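Local structure of purine nucleoside phosphorylase YlmD (Geobacillus stearothermophilus, 6T1B) at residues 75-80 with 108-113; 83-88 with 151-156; 119-124 with 139-144. The protein catalyses the phosphorolysis of adenosine, inosine and S-methyl-5'-thioadenosine to free bases and ribose 1-phosphates, and also deaminates adenosine, using a catalytic zinc ion. One frame throughout, in Å; residues are numbered along the deposited sequence.

Interaction 1: residues 75-80 with 108-113. With NOS (inosine), chain B.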
loop_
_atom_site.group_PDB
_atom_site.type_symbol
_atom_site.label_atom_id
_atom_site.label_comp_id
_atom_site.label_asym_id
_atom_site.label_seq_id
_atom_site.Cartn_x
_atom_site.Cartn_y
_atom_site.Cartn_z
ATOM N N VAL A 75 -7.168 -6.488 9.593
ATOM C CA VAL A 75 -6.902 -5.307 10.412
ATOM C C VAL A 75 -6.663 -4.134 9.478
ATOM O O VAL A 75 -5.828 -4.225 8.577
ATOM C CB VAL A 75 -5.681 -5.492 11.320
ATOM C CG1 VAL A 75 -5.506 -4.258 12.187
ATOM C CG2 VAL A 75 -5.810 -6.729 12.182
ATOM N N CYS A 76 -7.400 -3.047 9.698
ATOM C CA CYS A 76 -7.336 -1.834 8.909
ATOM C C CYS A 76 -6.915 -0.677 9.810
ATOM O O CYS A 76 -7.030 -0.739 11.047
ATOM C CB CYS A 76 -8.715 -1.535 8.308
ATOM S SG CYS A 76 -9.306 -2.824 7.166
ATOM N N CYS A 77 -6.487 0.404 9.171
ATOM C CA CYS A 77 -6.101 1.615 9.884
ATOM C C CYS A 77 -6.715 2.850 9.245
ATOM O O CYS A 77 -7.251 2.813 8.139
ATOM C CB CYS A 77 -4.580 1.739 9.991
ATOM S SG CYS A 77 -3.676 1.849 8.445
ATOM N N GLU A 78 -6.668 3.946 9.996
ATOM C CA GLU A 78 -7.379 5.151 9.606
ATOM C C GLU A 78 -6.810 5.768 8.344
ATOM O O GLU A 78 -7.555 6.381 7.573
ATOM C CB GLU A 78 -7.317 6.173 10.728
ATOM C CG GLU A 78 -8.158 7.381 10.486
ATOM C CD GLU A 78 -8.114 8.375 11.649
ATOM O OE1 GLU A 78 -8.829 9.424 11.533
ATOM O OE2 GLU A 78 -7.427 8.151 12.669
ATOM N N GLN A 79 -5.499 5.672 8.133
ATOM C CA GLN A 79 -4.816 6.230 6.957
ATOM C C GLN A 79 -4.980 7.748 6.871
ATOM O O GLN A 79 -5.670 8.285 6.005
ATOM C CB GLN A 79 -5.241 5.519 5.671
ATOM C CG GLN A 79 -4.882 4.046 5.675
ATOM C CD GLN A 79 -5.233 3.301 4.399
ATOM O OE1 GLN A 79 -5.883 2.265 4.435
ATOM N NE2 GLN A 79 -4.743 3.800 3.273
ATOM N N VAL A 80 -4.267 8.428 7.768
ATOM C CA VAL A 80 -4.359 9.873 7.897
ATOM C C VAL A 80 -3.328 10.636 7.082
ATOM O O VAL A 80 -3.209 11.860 7.230
ATOM C CB VAL A 80 -4.303 10.311 9.377
ATOM C CG1 VAL A 80 -5.469 9.691 10.129
ATOM C CG2 VAL A 80 -2.955 9.967 10.009
ATOM N N ASP A 108 -0.752 5.009 9.247
ATOM C CA ASP A 108 -0.750 4.742 7.832
ATOM C C ASP A 108 0.025 3.483 7.478
ATOM O O ASP A 108 0.174 3.179 6.291
ATOM C CB ASP A 108 -0.204 5.959 7.064
ATOM C CG ASP A 108 -1.224 7.074 7.015
ATOM O OD1 ASP A 108 -1.342 7.780 8.047
ATOM O OD2 ASP A 108 -1.924 7.133 5.976
ATOM N N GLY A 109 0.497 2.745 8.460
ATOM C CA GLY A 109 1.091 1.460 8.180
ATOM C C GLY A 109 0.870 0.538 9.355
ATOM O O GLY A 109 0.660 0.973 10.492
ATOM N N LEU A 110 0.957 -0.757 9.062
ATOM C CA LEU A 110 0.744 -1.794 10.051
ATOM C C LEU A 110 1.775 -2.885 9.824
ATOM O O LEU A 110 2.238 -3.085 8.695
ATOM C CB LEU A 110 -0.629 -2.457 9.904
ATOM C CG LEU A 110 -1.834 -1.551 10.077
ATOM C CD1 LEU A 110 -3.114 -2.278 9.710
ATOM C CD2 LEU A 110 -1.879 -0.985 11.475
ATOM N N TYR A 111 2.114 -3.610 10.885
ATOM C CA TYR A 111 2.890 -4.825 10.684
ATOM C C TYR A 111 2.499 -5.857 11.724
ATOM O O TYR A 111 1.944 -5.518 12.771
ATOM C CB TYR A 111 4.401 -4.605 10.698
ATOM C CG TYR A 111 5.053 -4.239 12.005
ATOM C CD1 TYR A 111 5.601 -5.215 12.826
ATOM C CD2 TYR A 111 5.201 -2.914 12.372
ATOM C CE1 TYR A 111 6.254 -4.878 13.995
ATOM C CE2 TYR A 111 5.854 -2.583 13.533
ATOM C CZ TYR A 111 6.372 -3.551 14.335
ATOM O OH TYR A 111 7.031 -3.186 15.491
ATOM N N THR A 112 2.807 -7.124 11.445
ATOM C CA THR A 112 2.545 -8.182 12.406
ATOM C C THR A 112 3.534 -9.318 12.200
ATOM O O THR A 112 3.990 -9.573 11.075
ATOM C CB THR A 112 1.110 -8.708 12.279
ATOM O OG1 THR A 112 0.815 -9.651 13.312
ATOM C CG2 THR A 112 0.877 -9.379 10.927
ATOM N N ASP A 113 3.839 -10.009 13.285
ATOM C CA ASP A 113 4.624 -11.230 13.207
ATOM C C ASP A 113 3.785 -12.478 13.463
ATOM O O ASP A 113 4.325 -13.570 13.599
ATOM C CB ASP A 113 5.868 -11.163 14.102
ATOM C CG ASP A 113 5.540 -11.119 15.577
ATOM O OD1 ASP A 113 4.357 -11.162 15.923
ATOM O OD2 ASP A 113 6.486 -11.038 16.397
HETATM N N9 NOS B . -10.264 6.191 2.599
HETATM C C4 NOS B . -9.942 5.137 3.371
HETATM N N3 NOS B . -8.732 4.769 4.143
HETATM C C2 NOS B . -8.730 3.559 4.916
HETATM N N1 NOS B . -9.875 2.695 4.956
HETATM C C6 NOS B . -11.055 2.995 4.239
HETATM O O6 NOS B . -11.974 2.225 4.303
HETATM C C5 NOS B . -11.031 4.299 3.416
HETATM N N7 NOS B . -11.941 4.811 2.648
HETATM C C8 NOS B . -11.503 5.965 2.150
HETATM C "C5'" NOS B . -6.156 6.073 1.332
HETATM O "O5'" NOS B . -5.487 6.054 0.073
HETATM C "C4'" NOS B . -7.107 7.239 1.422
HETATM O "O4'" NOS B . -8.455 6.738 1.285
HETATM C "C1'" NOS B . -9.271 7.244 2.321
HETATM C "C2'" NOS B . -8.335 7.631 3.461
HETATM O "O2'" NOS B . -8.894 8.691 4.226
HETATM C "C3'" NOS B . -7.061 8.044 2.722
HETATM O "O3'" NOS B . -7.121 9.446 2.408
#

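Interaction 2: residues 83-88 with 151-156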
loop_
_atom_site.group_PDB
_atom_site.type_symbol
_atom_site.label_atom_id
_atom_site.label_comp_id
_atom_site.label_asym_id
_atom_site.label_seq_id
_atom_site.Cartn_x
_atom_site.Cartn_y
_atom_site.Cartn_z
ATOM N N ALA A 83 2.996 9.388 8.842
ATOM C CA ALA A 83 4.068 8.403 8.753
ATOM C C ALA A 83 4.111 7.475 9.958
ATOM O O ALA A 83 5.142 6.835 10.203
ATOM C CB ALA A 83 5.410 9.093 8.534
ATOM N N ASP A 84 3.020 7.354 10.706
ATOM C CA ASP A 84 3.000 6.502 11.893
ATOM C C ASP A 84 2.574 5.077 11.521
ATOM O O ASP A 84 1.859 4.851 10.545
ATOM C CB ASP A 84 2.070 7.118 12.942
ATOM C CG ASP A 84 2.686 8.333 13.625
ATOM O OD1 ASP A 84 3.853 8.242 14.096
ATOM O OD2 ASP A 84 2.012 9.372 13.701
ATOM N N ILE A 85 3.076 4.122 12.304
ATOM C CA ILE A 85 2.931 2.697 12.029
ATOM C C ILE A 85 2.619 2.009 13.348
ATOM O O ILE A 85 3.169 2.378 14.391
ATOM C CB ILE A 85 4.242 2.129 11.454
ATOM C CG1 ILE A 85 4.549 2.717 10.086
ATOM C CG2 ILE A 85 4.192 0.610 11.401
ATOM C CD1 ILE A 85 5.962 2.429 9.607
ATOM N N GLN A 86 1.752 0.997 13.310
ATOM C CA GLN A 86 1.366 0.246 14.500
ATOM C C GLN A 86 1.604 -1.246 14.295
ATOM O O GLN A 86 1.197 -1.799 13.266
ATOM C CB GLN A 86 -0.124 0.449 14.795
ATOM C CG GLN A 86 -0.550 0.034 16.183
ATOM C CD GLN A 86 -0.357 1.161 17.177
ATOM O OE1 GLN A 86 -1.153 2.100 17.229
ATOM N NE2 GLN A 86 0.712 1.096 17.942
ATOM N N LYS A 87 2.233 -1.888 15.265
ATOM C CA LYS A 87 2.296 -3.341 15.308
ATOM C C LYS A 87 0.952 -3.867 15.782
ATOM O O LYS A 87 0.390 -3.370 16.771
ATOM C CB LYS A 87 3.368 -3.777 16.295
ATOM C CG LYS A 87 3.465 -5.282 16.464
ATOM C CD LYS A 87 4.601 -5.659 17.377
ATOM C CE LYS A 87 4.758 -7.179 17.526
ATOM N NZ LYS A 87 6.044 -7.539 18.194
ATOM N N VAL A 88 0.418 -4.861 15.072
ATOM C CA VAL A 88 -0.856 -5.463 15.446
ATOM C C VAL A 88 -0.736 -6.968 15.597
ATOM O O VAL A 88 0.210 -7.596 15.114
ATOM C CB VAL A 88 -1.964 -5.122 14.430
ATOM C CG1 VAL A 88 -2.211 -3.616 14.431
ATOM C CG2 VAL A 88 -1.579 -5.603 13.025
ATOM N N GLY A 151 7.283 12.267 5.324
ATOM C CA GLY A 151 7.414 11.853 6.703
ATOM C C GLY A 151 8.284 10.648 6.927
ATOM O O GLY A 151 8.539 10.284 8.081
ATOM N N GLY A 152 8.758 10.026 5.850
ATOM C CA GLY A 152 9.652 8.894 5.979
ATOM C C GLY A 152 8.996 7.598 6.401
ATOM O O GLY A 152 9.626 6.784 7.087
ATOM N N ILE A 153 7.756 7.343 5.988
ATOM C CA ILE A 153 7.068 6.152 6.478
ATOM C C ILE A 153 7.805 4.874 6.089
ATOM O O ILE A 153 7.857 3.912 6.863
ATOM C CB ILE A 153 5.590 6.150 6.040
ATOM C CG1 ILE A 153 4.838 5.111 6.848
ATOM C CG2 ILE A 153 5.432 5.943 4.549
ATOM C CD1 ILE A 153 3.340 5.092 6.642
ATOM N N ALA A 154 8.366 4.829 4.880
ATOM C CA ALA A 154 9.024 3.605 4.433
ATOM C C ALA A 154 10.209 3.267 5.332
ATOM O O ALA A 154 10.370 2.123 5.773
ATOM C CB ALA A 154 9.483 3.767 2.988
ATOM N N GLY A 155 11.070 4.246 5.598
ATOM C CA GLY A 155 12.197 4.001 6.477
ATOM C C GLY A 155 11.787 3.785 7.920
ATOM O O GLY A 155 12.500 3.118 8.680
ATOM N N HIS A 156 10.659 4.364 8.332
ATOM C CA HIS A 156 10.156 4.150 9.686
ATOM C C HIS A 156 9.803 2.682 9.903
ATOM O O HIS A 156 10.100 2.126 10.967
ATOM C CB HIS A 156 8.951 5.067 9.919
ATOM C CG HIS A 156 8.448 5.096 11.330
ATOM N ND1 HIS A 156 9.278 5.105 12.430
ATOM C CD2 HIS A 156 7.188 5.174 11.816
ATOM C CE1 HIS A 156 8.547 5.151 13.532
ATOM N NE2 HIS A 156 7.275 5.185 13.187
HETATM O O HOH W 1 4.754 5.434 14.458
#

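Interaction 3: residues 119-124 with 139-144. With NOS (inosine), chain B.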
loop_
_atom_site.group_PDB
_atom_site.type_symbol
_atom_site.label_atom_id
_atom_site.label_comp_id
_atom_site.label_asym_id
_atom_site.label_seq_id
_atom_site.Cartn_x
_atom_site.Cartn_y
_atom_site.Cartn_z
ATOM N N LEU A 119 -3.380 -7.773 7.050
ATOM C CA LEU A 119 -3.255 -6.328 7.034
ATOM C C LEU A 119 -3.918 -5.837 5.760
ATOM O O LEU A 119 -3.669 -6.391 4.677
ATOM C CB LEU A 119 -1.782 -5.925 7.042
ATOM C CG LEU A 119 -0.967 -6.591 8.167
ATOM C CD1 LEU A 119 0.476 -6.114 8.055
ATOM C CD2 LEU A 119 -1.511 -6.338 9.519
ATOM N N ALA A 120 -4.720 -4.783 5.853
ATOM C CA ALA A 120 -5.562 -4.379 4.736
ATOM C C ALA A 120 -5.645 -2.858 4.709
ATOM O O ALA A 120 -6.221 -2.247 5.620
ATOM C CB ALA A 120 -6.941 -5.023 4.888
ATOM N N LEU A 121 -5.090 -2.248 3.648
ATOM C CA LEU A 121 -5.053 -0.803 3.479
ATOM C C LEU A 121 -5.616 -0.421 2.102
ATOM O O LEU A 121 -5.499 -1.193 1.142
ATOM C CB LEU A 121 -3.625 -0.249 3.645
ATOM C CG LEU A 121 -3.138 -0.044 5.081
ATOM C CD1 LEU A 121 -2.815 -1.278 5.906
ATOM C CD2 LEU A 121 -1.916 0.885 5.064
ATOM N N CYS A 122 -6.215 0.766 2.027
ATOM C CA CYS A 122 -6.897 1.219 0.830
ATOM C C CYS A 122 -6.048 2.170 0.012
ATOM O O CYS A 122 -5.326 3.002 0.589
ATOM C CB CYS A 122 -8.172 1.950 1.237
ATOM S SG CYS A 122 -9.503 0.868 1.793
ATOM N N PHE A 123 -6.184 2.088 -1.322
ATOM C CA PHE A 123 -5.335 2.823 -2.242
ATOM C C PHE A 123 -6.104 3.230 -3.490
ATOM O O PHE A 123 -6.927 2.468 -4.003
ATOM C CB PHE A 123 -4.155 1.955 -2.688
ATOM C CG PHE A 123 -3.195 1.721 -1.598
ATOM C CD1 PHE A 123 -2.180 2.629 -1.371
ATOM C CD2 PHE A 123 -3.361 0.671 -0.729
ATOM C CE1 PHE A 123 -1.304 2.461 -0.311
ATOM C CE2 PHE A 123 -2.485 0.505 0.340
ATOM C CZ PHE A 123 -1.469 1.407 0.547
ATOM N N ALA A 124 -5.762 4.402 -4.047
ATOM C CA ALA A 124 -6.194 4.799 -5.383
ATOM C C ALA A 124 -5.272 5.889 -5.937
ATOM O O ALA A 124 -5.716 6.962 -6.325
ATOM C CB ALA A 124 -7.643 5.260 -5.383
ATOM N N VAL A 139 5.309 -9.502 8.382
ATOM C CA VAL A 139 4.785 -8.854 7.193
ATOM C C VAL A 139 4.389 -7.442 7.598
ATOM O O VAL A 139 3.977 -7.200 8.745
ATOM C CB VAL A 139 3.589 -9.602 6.554
ATOM C CG1 VAL A 139 4.020 -10.964 6.030
ATOM C CG2 VAL A 139 2.402 -9.712 7.531
ATOM N N GLY A 140 4.449 -6.521 6.638
ATOM C CA GLY A 140 4.050 -5.153 6.891
ATOM C C GLY A 140 3.462 -4.541 5.644
ATOM O O GLY A 140 3.713 -5.005 4.521
ATOM N N LEU A 141 2.713 -3.461 5.855
ATOM C CA LEU A 141 2.101 -2.767 4.736
ATOM C C LEU A 141 1.965 -1.305 5.113
ATOM O O LEU A 141 1.438 -0.966 6.186
ATOM C CB LEU A 141 0.722 -3.382 4.433
ATOM C CG LEU A 141 -0.074 -2.811 3.267
ATOM C CD1 LEU A 141 0.684 -2.813 1.966
ATOM C CD2 LEU A 141 -1.380 -3.618 3.151
ATOM N N ALA A 142 2.403 -0.427 4.218
ATOM C CA ALA A 142 2.350 1.010 4.439
ATOM C C ALA A 142 1.748 1.733 3.249
ATOM O O ALA A 142 1.884 1.297 2.103
ATOM C CB ALA A 142 3.752 1.575 4.728
ATOM N N HIS A 143 1.093 2.852 3.561
ATOM C CA HIS A 143 0.414 3.735 2.623
ATOM C C HIS A 143 1.241 5.008 2.543
ATOM O O HIS A 143 1.359 5.737 3.531
ATOM C CB HIS A 143 -0.989 3.997 3.189
ATOM C CG HIS A 143 -1.684 5.196 2.647
ATOM N ND1 HIS A 143 -1.896 6.326 3.407
ATOM C CD2 HIS A 143 -2.301 5.422 1.459
ATOM C CE1 HIS A 143 -2.573 7.210 2.702
ATOM N NE2 HIS A 143 -2.850 6.682 1.517
ATOM N N ALA A 144 1.815 5.277 1.366
ATOM C CA ALA A 144 2.686 6.428 1.188
ATOM C C ALA A 144 2.248 7.283 0.011
ATOM O O ALA A 144 2.609 7.015 -1.135
ATOM C CB ALA A 144 4.138 5.984 0.992
HETATM N N9 NOS B . -10.264 6.191 2.599
HETATM C C4 NOS B . -9.942 5.137 3.371
HETATM N N3 NOS B . -8.732 4.769 4.143
HETATM C C2 NOS B . -8.730 3.559 4.916
HETATM N N1 NOS B . -9.875 2.695 4.956
HETATM C C6 NOS B . -11.055 2.995 4.239
HETATM O O6 NOS B . -11.974 2.225 4.303
HETATM C C5 NOS B . -11.031 4.299 3.416
HETATM N N7 NOS B . -11.941 4.811 2.648
HETATM C C8 NOS B . -11.503 5.965 2.150
HETATM C "C5'" NOS B . -6.156 6.073 1.332
HETATM O "O5'" NOS B . -5.487 6.054 0.073
HETATM C "C4'" NOS B . -7.107 7.239 1.422
HETATM O "O4'" NOS B . -8.455 6.738 1.285
HETATM C "C1'" NOS B . -9.271 7.244 2.321
HETATM C "C2'" NOS B . -8.335 7.631 3.461
HETATM O "O2'" NOS B . -8.894 8.691 4.226
HETATM C "C3'" NOS B . -7.061 8.044 2.722
HETATM O "O3'" NOS B . -7.121 9.446 2.408
#

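Interaction 1: residues 75-80 with 108-113
Gln79 and Asp108 bring their CA atoms to within 4.4 Å, and loop 75-80 and residues 108-110 run in nearly opposite directions, 156° apart. No backbone-to-backbone hydrogen bond joins them.

The polar end is carried by the Asp108 carboxylate, which reaches across to the loop. Asp108 OD1 takes a weak hydrogen bond from Val80 N at 3.0 Å, bent to 124° at the hydrogen. The Val80 side chain stands roughly square to that of Asp108, with Val80 CG2 3.4 Å from Asp108 OD1. The carboxylate has further donors: Gly82 N bonds to OD1, while His81 N and the ring atom ND1 of His143 bond to OD2. Both histidines bind the catalytic zinc. Asp108 is thus a second-shell residue, and its bond to ND1, with the zinc on NE2, is likely to hold the His143 ring in its orientation.

The apolar end belongs to Leu110, whose two methyl groups divide the work. Leu110 CD1 sits 3.5 Å from Val75 O and also meets Val75 CG1, at 4.0 Å. Leu110 CD2 lies 4.1 Å from Cys77 CB. Cys77 holds SG between its own backbone N and carbonyl carbon (chi1 61°), which brings the sulfur 4.2 Å from Asp108 C.

Gln79 faces the nucleoside. It stretches out straight past CG, and OE1 comes 3.2 Å from inosine C2. The same oxygen accepts a hydrogen bond from Cys122 N, probably steadying the amide at the pocket wall.

The contact bridges two sheets. Val75 is hydrogen-bonded through its backbone to Leu118 and Ala120 of strand 118-123. Strand 109-112 lies in the other sheet, between strands 85-87 and 138-144. Leu121 of strand 118-123 touches Cys77, Gln79 and Leu110.

Interaction 2: residues 83-88 with 151-156
Ala83 and Ile153 have their CA atoms 4.4 Å apart, where the chain entering strand 85-87 meets the first turn of helix 153-163. Gly152 ends the preceding helix in a Schellman motif and is also the N-cap of the next one. Its positive phi (75°) favours glycine. Gly151 lets the two segments come close: Ala83 CB rests 3.4 Å from Gly151 O, and a side chain at Gly151 would run into that methyl group.

The apolar part joins three residues. Ala83 CB packs on Ile153 CB at 3.9 Å. Ile85 CD1 reaches Ile153 CG1 at 4.0 Å, and the same methyl lies 3.7 Å from His156 CD2. Strand 85-87 edges its mixed sheet and helix 153-163 packs against it, Ile85 also touching Met157 and Leu160. His156 has CG anti to its backbone N (chi1 -172°), which lays the ring alongside the strand. There the ring carbon His156 CD2 comes 3.1 Å from Ala83 O, a buried carbonyl with no hydrogen-bond partner in the model.

Polar contact runs through one water. It lies in the plane of the imidazole, 2.8 Å from His156 NE2. It donates to Asp84 OD1 at 3.0 Å and accepts from Ile85 N.

No direct hydrogen bond crosses the contact, so cohesion rests on hydrocarbon packing and this water bridge. The nearby Asp84 carboxylate would probably favour a charged His156 ring.

Interaction 3: residues 119-124 with 139-144
Leu119 and Leu121 point from strand 119-123 toward Val139, Leu141 and His143 of strand 139-144, and the ring end of Phe123 also comes close. The strand segments run almost parallel, 13° apart, at a closest axis distance of 7.6 Å. No hydrogen bond links them.

Aliphatic contacts fill one end. Leu119 CD1 meets Val139 CG2 at 4.1 Å. Leu121 and Leu141 lie side by side, their chains running opposite ways, with Leu121 CD1 3.9 Å from Leu141 CD2. The other methyl, Leu121 CD2, lies 3.7 Å from His143 CB.

These are layers of a two-sheet core. Strand 118-123 sits between strands 74-75 and 264-269 in one mixed sheet. Strand 138-144 sits between strands 109-112 and 127-133 in the other, and the two sheets pack face to face.

The aromatic contact is an offset edge-to-face pair. The edge of His143 is turned to the face of Phe123, with centroids 5.4 Å apart and planes at 60°. The closest ring atoms are Phe123 CE1 and His143 CD2, at 3.6 Å. The edge of Phe123 also meets Ala142 O.

Metal and ligand contacts lie at the far end. His143 binds the catalytic zinc together with His81 and Cys126, and Asp108 holds its ND1. With an alanine here, the zinc would probably be short of one ligand, Asp108 would lose the ND1 it bonds, and the Phe123 face would lose its ring partner. His143 NE2 is 3.1 Å from inosine O5', and that hydroxyl donates to Cys122 O, also at 3.1 Å. Cys122 SG approaches the purine near C6.

How the interactions relate
The three contacts lie close together, with centres about 7 Å (interactions 1 and 3), 9 Å (1 and 2) and 11 Å (2 and 3) apart. All reach the mixed sheet that holds strands 85-87, 109-112 and 138-144. Interactions 1 and 3 also tie it to the sheet of strands 74-75 and 118-123, and both touch inosine. Interaction 2 lies on the outer side, where Ile153 packs against Ala142 and Ala144. Along the chain, interactions 1 and 2 interleave. Interaction 1 closes before interaction 3 opens, and interaction 3 is nested inside the loop closed by interaction 2. The series thus runs from pocket and catalytic zinc, through the sheet, to the start of helix 153-163.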